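Long-range contacts in flavodoxin (Bacteroides uniformis, PDB 4J8P), which binds flavin mononucleotide and, as a member of the flavodoxin family, probably serves in electron transfer: residues Thr8-Phe13 / Thr82-Phe87; Val112-Thr117 / Ile137-Gly142. All coordinates share one frame; numbering follows the deposited sequence. Where two conformers were deposited one is given.

Contact 1: residues Thr8-Phe13 / Thr82-Phe87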
loop_
_atom_site.group_PDB
_atom_site.type_symbol
_atom_site.label_atom_id
_atom_site.label_comp_id
_atom_site.label_asym_id
_atom_site.label_seq_id
_atom_site.Cartn_x
_atom_site.Cartn_y
_atom_site.Cartn_z
ATOM N N THR A 8 -8.126 7.208 11.685
ATOM C CA THR A 8 -6.979 6.767 10.886
ATOM C C THR A 8 -7.256 5.391 10.316
ATOM O O THR A 8 -7.757 4.495 11.010
ATOM C CB THR A 8 -5.674 6.793 11.720
ATOM O OG1 THR A 8 -5.423 8.144 12.141
ATOM C CG2 THR A 8 -4.457 6.244 10.947
ATOM N N LEU A 9 -6.957 5.243 9.016
ATOM C CA LEU A 9 -7.108 3.975 8.312
ATOM C C LEU A 9 -5.735 3.439 7.996
ATOM O O LEU A 9 -4.906 4.215 7.535
ATOM C CB LEU A 9 -7.902 4.184 6.995
ATOM C CG LEU A 9 -8.153 2.908 6.150
ATOM C CD1 LEU A 9 -9.061 1.924 6.912
ATOM C CD2 LEU A 9 -8.801 3.251 4.794
ATOM N N VAL A 10 -5.473 2.127 8.229
ATOM C CA VAL A 10 -4.212 1.523 7.784
ATOM C C VAL A 10 -4.627 0.501 6.750
ATOM O O VAL A 10 -5.128 -0.569 7.121
ATOM C CB VAL A 10 -3.350 0.936 8.922
ATOM C CG1 VAL A 10 -2.117 0.208 8.383
ATOM C CG2 VAL A 10 -2.950 2.034 9.899
ATOM N N ALA A 11 -4.522 0.872 5.468
ATOM C CA ALA A 11 -4.865 0.011 4.344
ATOM C C ALA A 11 -3.605 -0.649 3.818
ATOM O O ALA A 11 -2.541 -0.012 3.808
ATOM C CB ALA A 11 -5.518 0.835 3.248
ATOM N N TYR A 12 -3.686 -1.918 3.434
ATOM C CA TYR A 12 -2.469 -2.561 2.934
ATOM C C TYR A 12 -2.792 -3.645 1.945
ATOM O O TYR A 12 -3.854 -4.282 2.048
ATOM C CB TYR A 12 -1.645 -3.180 4.102
ATOM C CG TYR A 12 -2.280 -4.431 4.636
ATOM C CD1 TYR A 12 -3.313 -4.366 5.565
ATOM C CD2 TYR A 12 -1.903 -5.686 4.161
ATOM C CE1 TYR A 12 -3.974 -5.514 5.987
ATOM C CE2 TYR A 12 -2.562 -6.838 4.569
ATOM C CZ TYR A 12 -3.576 -6.747 5.501
ATOM O OH TYR A 12 -4.212 -7.859 5.976
ATOM N N PHE A 13 -1.832 -3.888 1.039
ATOM C CA PHE A 13 -1.885 -5.051 0.156
ATOM C C PHE A 13 -0.707 -5.974 0.538
ATOM O O PHE A 13 0.419 -5.491 0.760
ATOM C CB PHE A 13 -1.808 -4.628 -1.327
ATOM C CG PHE A 13 -1.495 -5.764 -2.270
ATOM C CD1 PHE A 13 -2.420 -6.780 -2.501
ATOM C CD2 PHE A 13 -0.279 -5.805 -2.946
ATOM C CE1 PHE A 13 -2.107 -7.847 -3.356
ATOM C CE2 PHE A 13 0.021 -6.857 -3.826
ATOM C CZ PHE A 13 -0.901 -7.862 -4.037
ATOM N N THR A 82 -6.647 10.549 7.949
ATOM C CA THR A 82 -5.303 10.018 7.738
ATOM C C THR A 82 -5.401 8.608 7.231
ATOM O O THR A 82 -6.099 7.793 7.849
ATOM C CB THR A 82 -4.472 10.055 9.049
ATOM O OG1 THR A 82 -4.446 11.391 9.554
ATOM C CG2 THR A 82 -3.009 9.615 8.836
ATOM N N ILE A 83 -4.706 8.306 6.128
ATOM C CA ILE A 83 -4.726 6.966 5.565
ATOM C C ILE A 83 -3.317 6.509 5.287
ATOM O O ILE A 83 -2.606 7.144 4.500
ATOM C CB ILE A 83 -5.580 6.879 4.273
ATOM C CG1 ILE A 83 -7.047 7.357 4.560
ATOM C CG2 ILE A 83 -5.521 5.420 3.689
ATOM C CD1 ILE A 83 -7.965 7.326 3.372
ATOM N N TYR A 84 -2.918 5.420 5.933
ATOM C CA TYR A 84 -1.629 4.785 5.613
ATOM C C TYR A 84 -1.900 3.752 4.524
ATOM O O TYR A 84 -2.942 3.081 4.581
ATOM C CB TYR A 84 -1.052 4.079 6.830
ATOM C CG TYR A 84 -0.557 4.992 7.911
ATOM C CD1 TYR A 84 -1.444 5.610 8.782
ATOM C CD2 TYR A 84 0.811 5.226 8.079
ATOM C CE1 TYR A 84 -0.987 6.479 9.780
ATOM C CE2 TYR A 84 1.280 6.064 9.090
ATOM C CZ TYR A 84 0.374 6.685 9.936
ATOM O OH TYR A 84 0.818 7.534 10.929
ATOM N N ILE A 85 -1.011 3.641 3.500
ATOM C CA ILE A 85 -1.200 2.651 2.430
ATOM C C ILE A 85 0.059 1.845 2.357
ATOM O O ILE A 85 1.122 2.399 2.051
ATOM C CB ILE A 85 -1.531 3.318 1.068
ATOM C CG1 ILE A 85 -2.809 4.179 1.191
ATOM C CG2 ILE A 85 -1.688 2.214 -0.018
ATOM C CD1 ILE A 85 -3.186 4.849 -0.125
ATOM N N GLY A 86 -0.032 0.557 2.680
ATOM C CA GLY A 86 1.148 -0.304 2.685
ATOM C C GLY A 86 1.172 -1.292 1.548
ATOM O O GLY A 86 0.119 -1.773 1.120
ATOM N N PHE A 87 2.371 -1.624 1.098
ATOM C CA PHE A 87 2.502 -2.595 0.005
ATOM C C PHE A 87 3.886 -3.176 -0.085
ATOM O O PHE A 87 4.841 -2.537 0.343
ATOM C CB PHE A 87 2.199 -1.907 -1.359
ATOM C CG PHE A 87 2.851 -0.543 -1.513
ATOM C CD1 PHE A 87 2.182 0.612 -1.108
ATOM C CD2 PHE A 87 4.133 -0.420 -2.070
ATOM C CE1 PHE A 87 2.789 1.871 -1.204
ATOM C CE2 PHE A 87 4.760 0.835 -2.149
ATOM C CZ PHE A 87 4.067 1.983 -1.744
#
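L9 and Y84 join the first and third strands in chain order at the middle of the flavodoxin fold, a five-stranded parallel sheet with helices on both faces. The two strands run in the same direction, 20° from exactly parallel, and pair T8 with T82 through Y12 with G86. Five backbone hydrogen bonds zip them together, the donor alternating between strands: L9 N to T82 O, Y84 N to L9 O, A11 N to Y84 O, G86 N to A11 O and, last in the row, F13 N to G86 O at 2.9 Å. The straightest, L9 N to T82 O, has 168° at the hydrogen. Four CA-H...O contacts fill in the ladder; I83 CA, for one, lies 3.4 Å from L9 O.

Side chains alternate between the two faces. T8, V10, Y12, T82 and Y84 share one, beneath helix 18-30, where V30 meets T8 and Y84. With CG on the side of its own backbone N (chi1 -71°), the Y84 ring turns back along the sheet to T8 and sets CE1 3.7 Å from T8 CG2, which comes in at the ring edge. V10 CG2 approaches obliquely, 4.0 Å from Y84 CD1. G86, facing Y12, leaves this row without a side chain, and the Y12 ring leads away from 82-87 and stacks on F34 of strand 33-36.

L9, A11, I83 and I85 occupy the other face, where F101 of helix 96-102 packs on A11 and I85. Here the side chains of L9 and I83 run alongside each other, and L9 CD2 comes within 4.1 Å of I83 CG2.

Contact 2: residues Val112-Thr117 / Ile137-Gly142. With FMN (flavin mononucleotide), chain B; SO4 (sulfate ion), chain J.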
loop_
_atom_site.group_PDB
_atom_site.type_symbol
_atom_site.label_atom_id
_atom_site.label_comp_id
_atom_site.label_asym_id
_atom_site.label_seq_id
_atom_site.Cartn_x
_atom_site.Cartn_y
_atom_site.Cartn_z
ATOM N N VAL A 112 -2.083 11.149 3.338
ATOM C CA VAL A 112 -1.863 9.781 2.880
ATOM C C VAL A 112 -0.389 9.452 2.973
ATOM O O VAL A 112 0.455 10.181 2.439
ATOM C CB VAL A 112 -2.408 9.587 1.456
ATOM C CG1 VAL A 112 -2.177 8.151 0.992
ATOM C CG2 VAL A 112 -3.897 9.961 1.406
ATOM N N ILE A 113 -0.073 8.359 3.677
ATOM C CA ILE A 113 1.294 7.999 4.003
ATOM C C ILE A 113 1.611 6.608 3.487
ATOM O O ILE A 113 1.025 5.646 3.981
ATOM C CB ILE A 113 1.495 8.054 5.538
ATOM C CG1 ILE A 113 1.124 9.443 6.105
ATOM C CG2 ILE A 113 2.962 7.654 5.895
ATOM C CD1 ILE A 113 0.882 9.483 7.626
ATOM N N PRO A 114 2.491 6.476 2.489
ATOM C CA PRO A 114 2.828 5.136 2.003
ATOM C C PRO A 114 3.878 4.448 2.868
ATOM O O PRO A 114 4.808 5.084 3.382
ATOM C CB PRO A 114 3.371 5.385 0.592
ATOM C CG PRO A 114 4.002 6.802 0.668
ATOM C CD PRO A 114 3.265 7.541 1.795
ATOM N N PHE A 115 3.735 3.131 3.041
ATOM C CA PHE A 115 4.798 2.353 3.704
ATOM C C PHE A 115 4.965 1.045 2.917
ATOM O O PHE A 115 4.061 0.658 2.152
ATOM C CB PHE A 115 4.537 2.125 5.207
ATOM C CG PHE A 115 3.348 1.251 5.528
ATOM C CD1 PHE A 115 2.072 1.788 5.592
ATOM C CD2 PHE A 115 3.516 -0.102 5.818
ATOM C CE1 PHE A 115 0.975 0.986 5.900
ATOM C CE2 PHE A 115 2.412 -0.912 6.133
ATOM C CZ PHE A 115 1.154 -0.360 6.195
ATOM N N ALA A 116 6.126 0.415 3.047
ATOM C CA ALA A 116 6.373 -0.763 2.227
ATOM C C ALA A 116 7.316 -1.742 2.873
ATOM O O ALA A 116 7.953 -1.449 3.892
ATOM C CB ALA A 116 6.973 -0.304 0.879
ATOM N N THR A 117 7.370 -2.947 2.291
ATOM C CA THR A 117 8.395 -3.933 2.626
ATOM C C THR A 117 9.035 -4.354 1.311
ATOM O O THR A 117 8.408 -4.227 0.252
ATOM C CB THR A 117 7.839 -5.134 3.415
ATOM O OG1 THR A 117 7.004 -5.917 2.565
ATOM C CG2 THR A 117 7.061 -4.684 4.675
ATOM N N ILE A 137 -3.387 14.618 -3.789
ATOM C CA ILE A 137 -3.413 14.031 -2.450
ATOM C C ILE A 137 -2.341 14.682 -1.567
ATOM O O ILE A 137 -1.265 15.030 -2.055
ATOM C CB ILE A 137 -3.193 12.511 -2.597
ATOM C CG1 ILE A 137 -4.511 11.888 -3.119
ATOM C CG2 ILE A 137 -2.731 11.846 -1.303
ATOM C CD1 ILE A 137 -4.381 10.372 -3.436
ATOM N N ASN A 138 -2.648 14.834 -0.269
ATOM C CA ASN A 138 -1.691 15.423 0.684
ATOM C C ASN A 138 -0.741 14.326 1.137
ATOM O O ASN A 138 -0.900 13.769 2.221
ATOM C CB ASN A 138 -2.423 16.043 1.876
ATOM C CG ASN A 138 -3.466 17.071 1.480
ATOM O OD1 ASN A 138 -3.319 17.782 0.474
ATOM N ND2 ASN A 138 -4.468 17.274 2.342
ATOM N N TRP A 139 0.261 14.025 0.308
ATOM C CA TRP A 139 1.215 12.977 0.642
ATOM C C TRP A 139 2.082 13.339 1.840
ATOM O O TRP A 139 2.703 14.425 1.864
ATOM C CB TRP A 139 2.123 12.678 -0.569
ATOM C CG TRP A 139 1.364 12.053 -1.693
ATOM C CD1 TRP A 139 0.864 12.674 -2.803
ATOM C CD2 TRP A 139 0.943 10.688 -1.771
ATOM N NE1 TRP A 139 0.183 11.767 -3.582
ATOM C CE2 TRP A 139 0.190 10.547 -2.963
ATOM C CE3 TRP A 139 1.114 9.566 -0.940
ATOM C CZ2 TRP A 139 -0.325 9.309 -3.383
ATOM C CZ3 TRP A 139 0.571 8.354 -1.333
ATOM C CH2 TRP A 139 -0.164 8.234 -2.535
ATOM N N GLY A 140 2.158 12.385 2.793
ATOM C CA GLY A 140 3.072 12.459 3.935
ATOM C C GLY A 140 4.279 11.577 3.621
ATOM O O GLY A 140 4.170 10.598 2.865
ATOM N N LYS A 141 5.461 11.918 4.205
ATOM C CA LYS A 141 6.685 11.147 3.934
ATOM C C LYS A 141 6.508 9.657 4.286
ATOM O O LYS A 141 6.099 9.314 5.404
ATOM C CB LYS A 141 7.867 11.754 4.701
ATOM C CG LYS A 141 9.201 11.055 4.430
ATOM C CD LYS A 141 10.335 11.743 5.213
ATOM C CE LYS A 141 11.674 11.069 4.988
ATOM N NZ LYS A 141 12.790 11.761 5.700
ATOM N N GLY A 142 6.854 8.809 3.327
ATOM C CA GLY A 142 6.715 7.372 3.487
ATOM C C GLY A 142 7.892 6.710 4.154
ATOM O O GLY A 142 8.899 7.355 4.471
HETATM N N1 FMN B . 11.947 -6.534 -3.611
HETATM C C2 FMN B . 12.833 -5.515 -3.853
HETATM O O2 FMN B . 13.731 -5.223 -3.058
HETATM N N3 FMN B . 12.784 -4.828 -5.072
HETATM C C4 FMN B . 11.923 -5.104 -6.121
HETATM O O4 FMN B . 11.929 -4.385 -7.123
HETATM C C4A FMN B . 11.044 -6.248 -5.889
HETATM N N5 FMN B . 10.287 -6.666 -6.885
HETATM C C5A FMN B . 9.450 -7.752 -6.656
HETATM C C6 FMN B . 8.595 -8.164 -7.687
HETATM C C7 FMN B . 7.663 -9.176 -7.493
HETATM C C7M FMN B . 6.676 -9.486 -8.587
HETATM C C8 FMN B . 7.600 -9.827 -6.244
HETATM C C8M FMN B . 6.568 -10.888 -5.963
HETATM C C9 FMN B . 8.467 -9.439 -5.230
HETATM C C9A FMN B . 9.387 -8.403 -5.407
HETATM N N10 FMN B . 10.251 -7.945 -4.366
HETATM C C10 FMN B . 11.098 -6.888 -4.576
HETATM C "C1'" FMN B . 10.191 -8.612 -3.044
HETATM C "C2'" FMN B . 9.064 -8.079 -2.160
HETATM O "O2'" FMN B . 8.986 -6.654 -2.169
HETATM C "C3'" FMN B . 9.188 -8.532 -0.704
HETATM O "O3'" FMN B . 9.457 -9.939 -0.654
HETATM C "C4'" FMN B . 7.949 -8.164 0.118
HETATM O "O4'" FMN B . 8.328 -8.109 1.493
HETATM C "C5'" FMN B . 6.840 -9.185 -0.073
HETATM O "O5'" FMN B . 5.727 -8.683 0.674
HETATM P P FMN B . 4.360 -9.423 0.864
HETATM O O1P FMN B . 3.639 -9.695 -0.401
HETATM O O2P FMN B . 3.604 -8.506 1.794
HETATM O O3P FMN B . 4.664 -10.717 1.629
HETATM S S SO4 J . 15.423 10.051 4.495
HETATM O O1 SO4 J . 15.042 11.296 3.843
HETATM O O2 SO4 J . 15.158 10.158 5.932
HETATM O O3 SO4 J . 14.636 8.947 3.923
HETATM O O4 SO4 J . 16.852 9.786 4.292
#
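The last beta-alpha-beta unit of the flavodoxin fold, strand 111-117, helix 124-133 and strand 138-144, is closed here by V112 meeting W139 and I137. Only V112 and W139 form a regular parallel bridge, held by two hydrogen bonds. G140 N donates to V112 O almost straight, 2.8 Å and 176° at the hydrogen; V112 N reaches N138 O from above its carbonyl plane at 3.1 Å. N138 centres an inverse gamma turn just before the bridge.

Apolar contacts gather round V112. Its CG1, held anti to the backbone N (chi1 -180°), runs alongside the indole to 3.6 Å from W139 CZ3, while V112 CG2 touches I137 CG2 at 3.5 Å. V112 CB and I137 CG2 lie over one indole face near its rim, and P114 CD meets the indole edge at W139 CE3. Replacing W139 by an alanine is likely to open a gap beside V112, I137 and P114 and to leave Y134 O without its bond from the indole NE1. Further along, I113 CG2 rests 3.6 Å from K141 O.

At the far end of 112-117, the T117 hydroxyl OG1 shares hydrogen bonds with FMN O4', 2.8 Å away, and T19 OG1. Helix 124-133 packs against this edge, L130 and Q131 on W139 and E127 on P114, with E127 OE2 also accepting from G142 N. Across strand 111-117 lies strand 80-88, whose I85 touches V112.

How the contacts relate
Contacts 1 and 2 are two joints of one parallel sheet: strand 80-88 belongs to contact 1, strand 111-117 to contact 2, and they are neighbours. The contact centres are 9 Å apart. I85 stitches them directly: I85 N probably donates to I113 O, and F115 N to I85 O, each at 2.9 Å. The ring atom F115 CE1 also packs against the backbone of G86. Both strands of contact 1 and strand 111-117 run toward the FMN. T117 hydrogen-bonds it, whereas the F13 side chain stays about 6 Å away at nearest atoms; S14, T16, T19, I89, S120 and S121 add further hydrogen bonds to the cofactor.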